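Oxidored_FMN domain-containing protein (PDB 6L6J) is a flavin- and iron-sulfur-dependent amine oxidase that acts on 6-hydroxypseudooxynicotine, probably passing electrons from its FMN to a [4Fe-4S] cluster. Local coordinates at residues T31-T36 with S357-C362; V27-A32 with A43-R48; P71-R76 with A113-E118. All coordinates share one frame; numbering follows the deposited sequence.

Contact 1 (T31-T36 with S357-C362); sequences TAMGMT and SSRIRC. With SF4 (iron/sulfur cluster), chain C.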
loop_
_atom_site.group_PDB
_atom_site.type_symbol
_atom_site.label_atom_id
_atom_site.label_comp_id
_atom_site.label_asym_id
_atom_site.label_seq_id
_atom_site.Cartn_x
_atom_site.Cartn_y
_atom_site.Cartn_z
ATOM N N THR A 31 -0.282 -4.798 9.511
ATOM C CA THR A 31 0.844 -5.520 8.861
ATOM C C THR A 31 0.423 -6.942 8.474
ATOM O O THR A 31 1.245 -7.617 7.807
ATOM C CB THR A 31 2.068 -5.523 9.787
ATOM O OG1 THR A 31 1.575 -5.801 11.097
ATOM C CG2 THR A 31 2.828 -4.216 9.743
ATOM N N ALA A 32 -0.779 -7.368 8.890
ATOM C CA ALA A 32 -1.333 -8.730 8.681
ATOM C C ALA A 32 -0.412 -9.804 9.270
ATOM O O ALA A 32 -0.361 -10.902 8.721
ATOM C CB ALA A 32 -1.576 -8.970 7.213
ATOM N N MET A 33 0.346 -9.451 10.298
ATOM C CA MET A 33 0.979 -10.370 11.276
ATOM C C MET A 33 0.252 -10.110 12.592
ATOM O O MET A 33 0.153 -8.899 12.980
ATOM C CB MET A 33 2.462 -10.049 11.499
ATOM C CG MET A 33 3.204 -9.618 10.272
ATOM S SD MET A 33 4.378 -8.298 10.631
ATOM C CE MET A 33 5.159 -8.165 9.023
ATOM N N GLY A 34 -0.263 -11.134 13.248
ATOM C CA GLY A 34 -1.053 -10.903 14.474
ATOM C C GLY A 34 -0.259 -11.310 15.698
ATOM O O GLY A 34 0.985 -11.163 15.672
ATOM N N MET A 35 -0.957 -11.871 16.689
ATOM C CA MET A 35 -0.347 -12.564 17.850
ATOM C C MET A 35 0.233 -13.886 17.360
ATOM O O MET A 35 1.135 -14.443 18.017
ATOM C CB MET A 35 -1.393 -12.824 18.937
ATOM C CG MET A 35 -2.194 -11.582 19.268
ATOM S SD MET A 35 -1.139 -10.098 19.396
ATOM C CE MET A 35 -0.779 -10.138 21.157
ATOM N N THR A 36 -0.260 -14.338 16.217
ATOM C CA THR A 36 0.114 -15.620 15.581
ATOM C C THR A 36 1.527 -15.477 14.983
ATOM O O THR A 36 2.182 -16.504 14.809
ATOM C CB THR A 36 -1.040 -16.036 14.662
ATOM O OG1 THR A 36 -1.782 -14.869 14.299
ATOM C CG2 THR A 36 -2.018 -16.967 15.345
ATOM N N SER A 357 -5.652 -10.493 3.500
ATOM C CA SER A 357 -5.296 -11.018 4.852
ATOM C C SER A 357 -3.949 -11.749 4.850
ATOM O O SER A 357 -3.841 -12.734 5.564
ATOM C CB SER A 357 -6.362 -11.938 5.360
ATOM O OG SER A 357 -7.659 -11.415 5.098
ATOM N N SER A 358 -2.961 -11.259 4.095
ATOM C CA SER A 358 -1.593 -11.824 4.032
ATOM C C SER A 358 -0.559 -10.800 4.522
ATOM O O SER A 358 -0.773 -9.605 4.316
ATOM C CB SER A 358 -1.252 -12.307 2.642
ATOM O OG SER A 358 0.163 -12.242 2.444
ATOM N N ARG A 359 0.552 -11.295 5.087
ATOM C CA ARG A 359 1.794 -10.525 5.415
ATOM C C ARG A 359 1.989 -9.363 4.422
ATOM O O ARG A 359 1.890 -9.591 3.201
ATOM C CB ARG A 359 3.019 -11.459 5.386
ATOM C CG ARG A 359 4.234 -10.933 6.136
ATOM C CD ARG A 359 5.295 -11.984 6.400
ATOM N NE ARG A 359 6.228 -12.127 5.282
ATOM C CZ ARG A 359 6.207 -13.101 4.365
ATOM N NH1 ARG A 359 5.294 -14.052 4.383
ATOM N NH2 ARG A 359 7.116 -13.123 3.416
ATOM N N ILE A 360 2.277 -8.175 4.942
ATOM C CA ILE A 360 2.513 -6.909 4.175
ATOM C C ILE A 360 3.804 -7.022 3.348
ATOM O O ILE A 360 4.720 -7.725 3.764
ATOM C CB ILE A 360 2.549 -5.696 5.128
ATOM C CG1 ILE A 360 2.654 -4.361 4.371
ATOM C CG2 ILE A 360 3.672 -5.833 6.143
ATOM C CD1 ILE A 360 2.429 -3.142 5.237
ATOM N N ARG A 361 3.846 -6.360 2.196
ATOM C CA ARG A 361 5.067 -6.190 1.359
ATOM C C ARG A 361 5.092 -4.753 0.830
ATOM O O ARG A 361 4.047 -4.094 0.910
ATOM C CB ARG A 361 5.086 -7.168 0.176
ATOM C CG ARG A 361 4.208 -6.740 -0.995
ATOM C CD ARG A 361 3.879 -7.894 -1.911
ATOM N NE ARG A 361 5.067 -8.384 -2.601
ATOM C CZ ARG A 361 5.091 -9.467 -3.370
ATOM N NH1 ARG A 361 3.989 -10.187 -3.529
ATOM N NH2 ARG A 361 6.219 -9.836 -3.961
ATOM N N CYS A 362 6.217 -4.328 0.253
ATOM C CA CYS A 362 6.410 -2.977 -0.348
ATOM C C CYS A 362 7.194 -3.089 -1.660
ATOM O O CYS A 362 8.246 -3.740 -1.691
ATOM C CB CYS A 362 7.140 -2.034 0.600
ATOM S SG CYS A 362 7.428 -0.383 -0.088
HETATM FE FE1 SF4 C . 3.827 0.968 -2.974
HETATM FE FE2 SF4 C . 4.333 3.058 -0.848
HETATM FE FE3 SF4 C . 5.698 0.404 -0.725
HETATM FE FE4 SF4 C . 2.752 0.630 -0.101
HETATM S S1 SF4 C . 4.477 1.532 0.622
HETATM S S2 SF4 C . 3.925 -0.513 -1.473
HETATM S S3 SF4 C . 2.586 2.090 -1.610
HETATM S S4 SF4 C . 5.552 1.902 -2.157
#
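I360 and T31 meet through one backbone hydrogen bond and the branched side chains beside it. The amide of I360 donates to the carbonyl of T31, I360 N to T31 O 3.1 Å. Neither segment is a helix or strand, so this is a single link between two loops. The branches of I360 divide the work. CG1 is anti to the backbone N (chi1 -174°), and CG2 is thereby set between the N and the carbonyl carbon, facing the loop 31-36. There it lies 4.0 Å from T31 CB and equally far from T31 CG2, while T31 OG1 makes a weak hydrogen bond to E59. M33 adds a third apolar group: its chain bends at chi2 (141°), which brings the terminal methyl CE to 4.0 Å from I360 CG2 and to 4.1 Å from R359 CG, the M33 and R359 chains crossing at a slant. The polar end of R359 leads off elsewhere, to a salt bridge with E370 and a hydrogen bond to G369 O. A32, with positive phi, directs its methyl at the backbone of S358. Two residues after I360, C362 has SG anti to its N and ligates an iron of the cluster, SG to FE3 2.0 Å; C344, C347 and C350 complete the cysteine set. The segment 357-362 starts at the Schellman motif at S357 that ends helix 349-355, and on its way to the cluster I360 touches FMN. The contact joins the loop after the first barrel strand, 24-26, to this cluster-binding loop; helix 38-51 packs on T31, M33 and R359, and I324 of helix 321-325 covers I360 and C362.

Contact 2 (V27-A32 with A43-R48); sequences VPHATA and AFRKAR. With FMN (flavin mononucleotide), chain B.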
loop_
_atom_site.group_PDB
_atom_site.type_symbol
_atom_site.label_atom_id
_atom_site.label_comp_id
_atom_site.label_asym_id
_atom_site.label_seq_id
_atom_site.Cartn_x
_atom_site.Cartn_y
_atom_site.Cartn_z
ATOM N N VAL A 27 1.544 6.353 12.008
ATOM C CA VAL A 27 0.093 6.209 12.312
ATOM C C VAL A 27 -0.248 4.725 12.265
ATOM O O VAL A 27 0.482 3.941 11.663
ATOM C CB VAL A 27 -0.773 7.044 11.356
ATOM C CG1 VAL A 27 -0.719 8.512 11.731
ATOM C CG2 VAL A 27 -0.380 6.852 9.891
ATOM N N PRO A 28 -1.333 4.291 12.939
ATOM C CA PRO A 28 -1.714 2.884 12.957
ATOM C C PRO A 28 -1.880 2.391 11.516
ATOM O O PRO A 28 -2.587 3.025 10.761
ATOM C CB PRO A 28 -3.070 2.817 13.686
ATOM C CG PRO A 28 -3.250 4.161 14.342
ATOM C CD PRO A 28 -2.265 5.135 13.706
ATOM N N HIS A 29 -1.203 1.304 11.173
ATOM C CA HIS A 29 -1.353 0.625 9.867
ATOM C C HIS A 29 -1.090 -0.871 10.060
ATOM O O HIS A 29 0.010 -1.220 10.626
ATOM C CB HIS A 29 -0.474 1.298 8.805
ATOM C CG HIS A 29 0.904 0.745 8.708
ATOM N ND1 HIS A 29 1.140 -0.509 8.197
ATOM C CD2 HIS A 29 2.104 1.276 9.025
ATOM C CE1 HIS A 29 2.435 -0.746 8.221
ATOM N NE2 HIS A 29 3.060 0.347 8.702
ATOM N N ALA A 30 -2.068 -1.697 9.658
ATOM C CA ALA A 30 -2.055 -3.171 9.781
ATOM C C ALA A 30 -0.876 -3.725 8.998
ATOM O O ALA A 30 -0.546 -3.164 7.947
ATOM C CB ALA A 30 -3.344 -3.770 9.284
ATOM N N THR A 31 -0.282 -4.798 9.511
ATOM C CA THR A 31 0.844 -5.520 8.861
ATOM C C THR A 31 0.423 -6.942 8.474
ATOM O O THR A 31 1.245 -7.617 7.807
ATOM C CB THR A 31 2.068 -5.523 9.787
ATOM O OG1 THR A 31 1.575 -5.801 11.097
ATOM C CG2 THR A 31 2.828 -4.216 9.743
ATOM N N ALA A 32 -0.779 -7.368 8.890
ATOM C CA ALA A 32 -1.333 -8.730 8.681
ATOM C C ALA A 32 -0.412 -9.804 9.270
ATOM O O ALA A 32 -0.361 -10.902 8.721
ATOM C CB ALA A 32 -1.576 -8.970 7.213
ATOM N N ALA A 43 9.980 -7.357 14.765
ATOM C CA ALA A 43 11.043 -6.999 13.786
ATOM C C ALA A 43 10.548 -5.860 12.867
ATOM O O ALA A 43 11.327 -4.941 12.540
ATOM C CB ALA A 43 11.437 -8.230 12.986
ATOM N N PHE A 44 9.285 -5.913 12.449
ATOM C CA PHE A 44 8.681 -4.867 11.593
ATOM C C PHE A 44 8.773 -3.541 12.336
ATOM O O PHE A 44 9.403 -2.646 11.813
ATOM C CB PHE A 44 7.236 -5.186 11.191
ATOM C CG PHE A 44 6.694 -4.192 10.197
ATOM C CD1 PHE A 44 6.918 -4.355 8.831
ATOM C CD2 PHE A 44 6.006 -3.057 10.626
ATOM C CE1 PHE A 44 6.459 -3.416 7.916
ATOM C CE2 PHE A 44 5.553 -2.114 9.711
ATOM C CZ PHE A 44 5.782 -2.297 8.359
ATOM N N ARG A 45 8.156 -3.437 13.507
ATOM C CA ARG A 45 8.037 -2.166 14.272
ATOM C C ARG A 45 9.431 -1.700 14.719
ATOM O O ARG A 45 9.748 -0.526 14.531
ATOM C CB ARG A 45 7.090 -2.367 15.458
ATOM C CG ARG A 45 5.684 -2.819 15.094
ATOM C CD ARG A 45 4.998 -1.828 14.198
ATOM N NE ARG A 45 3.706 -2.309 13.753
ATOM C CZ ARG A 45 2.938 -1.729 12.845
ATOM N NH1 ARG A 45 3.329 -0.608 12.271
ATOM N NH2 ARG A 45 1.770 -2.265 12.533
ATOM N N LYS A 46 10.265 -2.595 15.241
ATOM C CA LYS A 46 11.664 -2.269 15.652
ATOM C C LYS A 46 12.342 -1.405 14.570
ATOM O O LYS A 46 12.955 -0.360 14.916
ATOM C CB LYS A 46 12.474 -3.537 15.939
ATOM C CG LYS A 46 13.776 -3.317 16.704
ATOM C CD LYS A 46 14.574 -4.609 16.957
ATOM C CE LYS A 46 16.086 -4.423 16.942
ATOM N NZ LYS A 46 16.779 -5.529 16.226
ATOM N N ALA A 47 12.238 -1.803 13.305
ATOM C CA ALA A 47 12.965 -1.156 12.189
ATOM C C ALA A 47 12.593 0.335 12.110
ATOM O O ALA A 47 13.454 1.184 11.729
ATOM C CB ALA A 47 12.674 -1.871 10.897
ATOM N N ARG A 48 11.348 0.662 12.457
ATOM C CA ARG A 48 10.814 2.048 12.340
ATOM C C ARG A 48 11.225 2.880 13.572
ATOM O O ARG A 48 11.520 4.075 13.411
ATOM C CB ARG A 48 9.317 1.963 12.023
ATOM C CG ARG A 48 9.071 1.943 10.524
ATOM C CD ARG A 48 8.317 0.738 10.033
ATOM N NE ARG A 48 8.695 0.369 8.686
ATOM C CZ ARG A 48 9.096 -0.839 8.321
ATOM N NH1 ARG A 48 9.190 -1.812 9.211
ATOM N NH2 ARG A 48 9.378 -1.091 7.051
HETATM N N1 FMN B . -5.389 2.967 9.422
HETATM C C2 FMN B . -5.955 2.583 10.611
HETATM O O2 FMN B . -6.540 3.447 11.271
HETATM N N3 FMN B . -5.891 1.348 11.125
HETATM C C4 FMN B . -5.242 0.366 10.476
HETATM O O4 FMN B . -5.188 -0.768 10.947
HETATM C C4A FMN B . -4.617 0.675 9.160
HETATM N N5 FMN B . -3.954 -0.270 8.452
HETATM C C5A FMN B . -3.337 0.080 7.300
HETATM C C6 FMN B . -2.591 -0.868 6.606
HETATM C C7 FMN B . -1.948 -0.496 5.442
HETATM C C7M FMN B . -1.213 -1.533 4.684
HETATM C C8 FMN B . -2.012 0.885 4.949
HETATM C C8M FMN B . -1.353 1.301 3.668
HETATM C C9 FMN B . -2.739 1.832 5.621
HETATM C C9A FMN B . -3.403 1.498 6.793
HETATM N N10 FMN B . -4.112 2.464 7.520
HETATM C C10 FMN B . -4.716 2.072 8.690
HETATM C "C1'" FMN B . -4.218 3.891 7.080
HETATM C "C2'" FMN B . -2.969 4.663 7.461
HETATM O "O2'" FMN B . -2.945 4.736 8.875
HETATM C "C3'" FMN B . -2.950 6.055 6.905
HETATM O "O3'" FMN B . -4.017 6.800 7.492
HETATM C "C4'" FMN B . -3.063 6.126 5.382
HETATM O "O4'" FMN B . -2.215 5.124 4.772
HETATM C "C5'" FMN B . -2.730 7.519 4.868
HETATM O "O5'" FMN B . -1.387 7.812 5.216
HETATM P P FMN B . -0.186 7.539 4.165
HETATM O O1P FMN B . -0.450 8.451 2.988
HETATM O O2P FMN B . 1.024 7.894 4.971
HETATM O O3P FMN B . -0.279 6.064 3.822
#
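R45 reaches from helix 38-51 to the backbone of H29, where NH2 donates to H29 O at 2.8 Å. The bond is almost straight, 173° at the hydrogen, and the oxygen lies in the guanidinium plane. The same NH2 forms a salt bridge with E59 of strand 55-62, so two acceptors fix the rotation of the group. NH1 stands over one face of the H29 imidazole, toward its rim, 3.7 Å from H29 NE2. F44 makes the other close part: the T31 methyl CG2 sits over the ring face in a CH-pi contact, 3.6 Å from the centroid, with R48 NH1 over the opposite face. H29 and F44 meet rim to rim, their planes at 80°. In the TIM barrel of this flavin oxidoreductase family, the loop after the first strand carries FMN-binding residues, and here helix 38-51 packs behind it. On the flavin side of that loop, P28 O accepts a hydrogen bond from FMN O2', A30 N lies 2.7 Å from N5, and H29 CB rests against the isoalloxazine near C5A. With CG lying between the backbone N and the carbonyl carbon (chi1 89°), the imidazole extends from there to F44 and R45, and its ND1 donates to A30 O. The helix is looser at A43 and K46, which are partly exposed and take no part; K46 forms a long, weak ion pair with E50 on its own helix.

Contact 3 (P71-R76 with A113-E118); sequences PLPDPR and AIYHRE. With SO4 (sulfate ion), chain G.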
loop_
_atom_site.group_PDB
_atom_site.type_symbol
_atom_site.label_atom_id
_atom_site.label_comp_id
_atom_site.label_asym_id
_atom_site.label_seq_id
_atom_site.Cartn_x
_atom_site.Cartn_y
_atom_site.Cartn_z
ATOM N N PRO A 71 -10.485 -13.183 8.022
ATOM C CA PRO A 71 -9.305 -13.852 8.586
ATOM C C PRO A 71 -8.005 -13.018 8.648
ATOM O O PRO A 71 -6.960 -13.605 8.813
ATOM C CB PRO A 71 -9.168 -15.011 7.599
ATOM C CG PRO A 71 -9.585 -14.407 6.245
ATOM C CD PRO A 71 -10.561 -13.285 6.555
ATOM N N LEU A 72 -8.085 -11.683 8.556
ATOM C CA LEU A 72 -6.918 -10.777 8.784
ATOM C C LEU A 72 -6.410 -10.927 10.227
ATOM O O LEU A 72 -7.154 -10.713 11.181
ATOM C CB LEU A 72 -7.328 -9.329 8.470
ATOM C CG LEU A 72 -6.328 -8.234 8.861
ATOM C CD1 LEU A 72 -4.999 -8.389 8.125
ATOM C CD2 LEU A 72 -6.909 -6.848 8.635
ATOM N N PRO A 73 -5.141 -11.338 10.451
ATOM C CA PRO A 73 -4.588 -11.398 11.799
ATOM C C PRO A 73 -4.172 -10.014 12.326
ATOM O O PRO A 73 -3.346 -9.387 11.688
ATOM C CB PRO A 73 -3.374 -12.330 11.680
ATOM C CG PRO A 73 -2.988 -12.306 10.225
ATOM C CD PRO A 73 -4.191 -11.816 9.442
ATOM N N ASP A 74 -4.739 -9.625 13.475
ATOM C CA ASP A 74 -4.570 -8.322 14.162
ATOM C C ASP A 74 -4.022 -8.533 15.568
ATOM O O ASP A 74 -4.174 -9.615 16.132
ATOM C CB ASP A 74 -5.905 -7.593 14.308
ATOM C CG ASP A 74 -6.319 -6.874 13.052
ATOM O OD1 ASP A 74 -5.431 -6.733 12.165
ATOM O OD2 ASP A 74 -7.523 -6.465 12.973
ATOM N N PRO A 75 -3.413 -7.502 16.195
ATOM C CA PRO A 75 -3.174 -7.512 17.634
ATOM C C PRO A 75 -4.503 -7.596 18.387
ATOM O O PRO A 75 -5.499 -7.190 17.832
ATOM C CB PRO A 75 -2.501 -6.168 17.938
ATOM C CG PRO A 75 -1.927 -5.752 16.619
ATOM C CD PRO A 75 -2.874 -6.299 15.564
ATOM N N ARG A 76 -4.466 -8.106 19.617
ATOM C CA ARG A 76 -5.653 -8.223 20.505
ATOM C C ARG A 76 -5.292 -7.736 21.912
ATOM O O ARG A 76 -4.166 -7.996 22.377
ATOM C CB ARG A 76 -6.126 -9.676 20.551
ATOM C CG ARG A 76 -6.506 -10.263 19.196
ATOM C CD ARG A 76 -6.183 -11.750 19.107
ATOM N NE ARG A 76 -7.062 -12.422 18.178
ATOM C CZ ARG A 76 -7.487 -13.672 18.286
ATOM N NH1 ARG A 76 -7.111 -14.433 19.305
ATOM N NH2 ARG A 76 -8.334 -14.143 17.384
ATOM N N ALA A 113 -16.743 -11.070 12.971
ATOM C CA ALA A 113 -16.493 -11.573 14.344
ATOM C C ALA A 113 -16.328 -13.091 14.310
ATOM O O ALA A 113 -16.893 -13.781 15.216
ATOM C CB ALA A 113 -17.657 -11.170 15.229
ATOM N N ILE A 114 -15.587 -13.603 13.326
ATOM C CA ILE A 114 -15.610 -15.052 12.948
ATOM C C ILE A 114 -14.696 -15.866 13.878
ATOM O O ILE A 114 -14.991 -17.072 14.095
ATOM C CB ILE A 114 -15.258 -15.243 11.453
ATOM C CG1 ILE A 114 -16.509 -15.264 10.573
ATOM C CG2 ILE A 114 -14.390 -16.465 11.192
ATOM C CD1 ILE A 114 -17.474 -16.390 10.873
ATOM N N TYR A 115 -13.596 -15.283 14.357
ATOM C CA TYR A 115 -12.534 -16.030 15.085
ATOM C C TYR A 115 -13.176 -16.847 16.218
ATOM O O TYR A 115 -12.873 -18.049 16.328
ATOM C CB TYR A 115 -11.434 -15.089 15.580
ATOM C CG TYR A 115 -10.451 -14.633 14.518
ATOM C CD1 TYR A 115 -9.879 -15.530 13.616
ATOM C CD2 TYR A 115 -10.060 -13.304 14.421
ATOM C CE1 TYR A 115 -8.961 -15.127 12.662
ATOM C CE2 TYR A 115 -9.144 -12.892 13.469
ATOM C CZ TYR A 115 -8.596 -13.803 12.586
ATOM O OH TYR A 115 -7.705 -13.397 11.637
ATOM N N HIS A 116 -14.070 -16.230 16.995
ATOM C CA HIS A 116 -14.797 -16.859 18.125
ATOM C C HIS A 116 -16.280 -16.973 17.796
ATOM O O HIS A 116 -17.092 -16.924 18.743
ATOM C CB HIS A 116 -14.593 -16.063 19.411
ATOM C CG HIS A 116 -13.222 -16.206 19.963
ATOM N ND1 HIS A 116 -12.307 -15.187 19.920
ATOM C CD2 HIS A 116 -12.603 -17.255 20.531
ATOM C CE1 HIS A 116 -11.186 -15.584 20.470
ATOM N NE2 HIS A 116 -11.340 -16.839 20.842
ATOM N N ARG A 117 -16.597 -17.130 16.506
ATOM C CA ARG A 117 -17.960 -17.389 15.986
ATOM C C ARG A 117 -18.932 -16.554 16.809
ATOM O O ARG A 117 -19.809 -17.097 17.464
ATOM C CB ARG A 117 -18.279 -18.885 16.048
ATOM C CG ARG A 117 -17.512 -19.730 15.047
ATOM C CD ARG A 117 -16.133 -20.125 15.535
ATOM N NE ARG A 117 -15.623 -21.236 14.739
ATOM C CZ ARG A 117 -15.096 -21.134 13.521
ATOM N NH1 ARG A 117 -14.944 -19.954 12.956
ATOM N NH2 ARG A 117 -14.699 -22.217 12.872
ATOM N N GLU A 118 -18.753 -15.249 16.765
ATOM C CA GLU A 118 -19.478 -14.305 17.642
ATOM C C GLU A 118 -20.396 -13.445 16.771
ATOM O O GLU A 118 -20.269 -13.512 15.516
ATOM C CB GLU A 118 -18.429 -13.552 18.470
ATOM C CG GLU A 118 -19.011 -12.565 19.451
ATOM C CD GLU A 118 -19.859 -13.142 20.564
ATOM O OE1 GLU A 118 -21.122 -13.145 20.428
ATOM O OE2 GLU A 118 -19.261 -13.544 21.565
HETATM S S SO4 G . -7.396 -18.154 20.584
HETATM O O1 SO4 G . -6.435 -17.636 21.544
HETATM O O2 SO4 G . -7.954 -19.390 21.066
HETATM O O3 SO4 G . -8.460 -17.208 20.382
HETATM O O4 SO4 G . -6.744 -18.399 19.326
#
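Y115 presents its ring edge to L72 O, which lies near the ring plane, whereas R76 NH2 approaches the ring obliquely, 3.5 Å from Y115 CD2. The guanidinium of R76 in turn meets the tyrosine by its edge, the two planes 73° apart, and a sulfate oxygen, O3, lies at another part of that edge. The imidazole of H116 is oblique to both R76 NH1 and the sulfate. At the end of the tyrosine, OH donates to L72 O at 2.8 Å; the hydroxyl stands well above the carbonyl plane and away from its lone pairs. P71 O is almost as near, 2.9 Å from Y115 OH, so two successive carbonyl oxygens lie close to the phenol oxygen, the bond going to L72 O. Y115 and H116 are the middle residues of a type I beta turn from I114 to R117, in the loop that follows barrel strand 99-105. Two donors of R117, N and NH1, reach I114 O from opposite faces of its plane. The amides of I114 and Y115 are held by the carboxylate of D68. Across from the turn, the segment 71-76, in the loop after strand 55-62, has a cis peptide bond before P71. R76 bends at chi2 (147°) on its way to the tyrosine; its NH1 hydrogen-bonds to Y82 OH and to sulfate O3 (3.3 Å). K81 also binds this ion, probably taken from the crystallisation liquor, and H116 NE2 comes within 2.9 Å of O3.

Contacts 1 and 2 start from the same loop after strand 24-26 and share T31 and A32. Contact 2 is fully buried beside the flavin; contact 1 is partly buried and leads to the iron-sulfur cluster. They touch where I360 CD1 packs on H29 CE1 and I360 CG2 on F44 CE1. Contact 3 belongs to later barrel loops at the surface, yet A32 meets L72 and P73, so the loop 71-76 borders contacts 1 and 2. The chemistry differs with place: an arginine-to-carbonyl bond and ring packing in contact 2, methyl packing round one backbone bond in contact 1, and a tyrosine hydroxyl with a sulfate-bound arginine in contact 3.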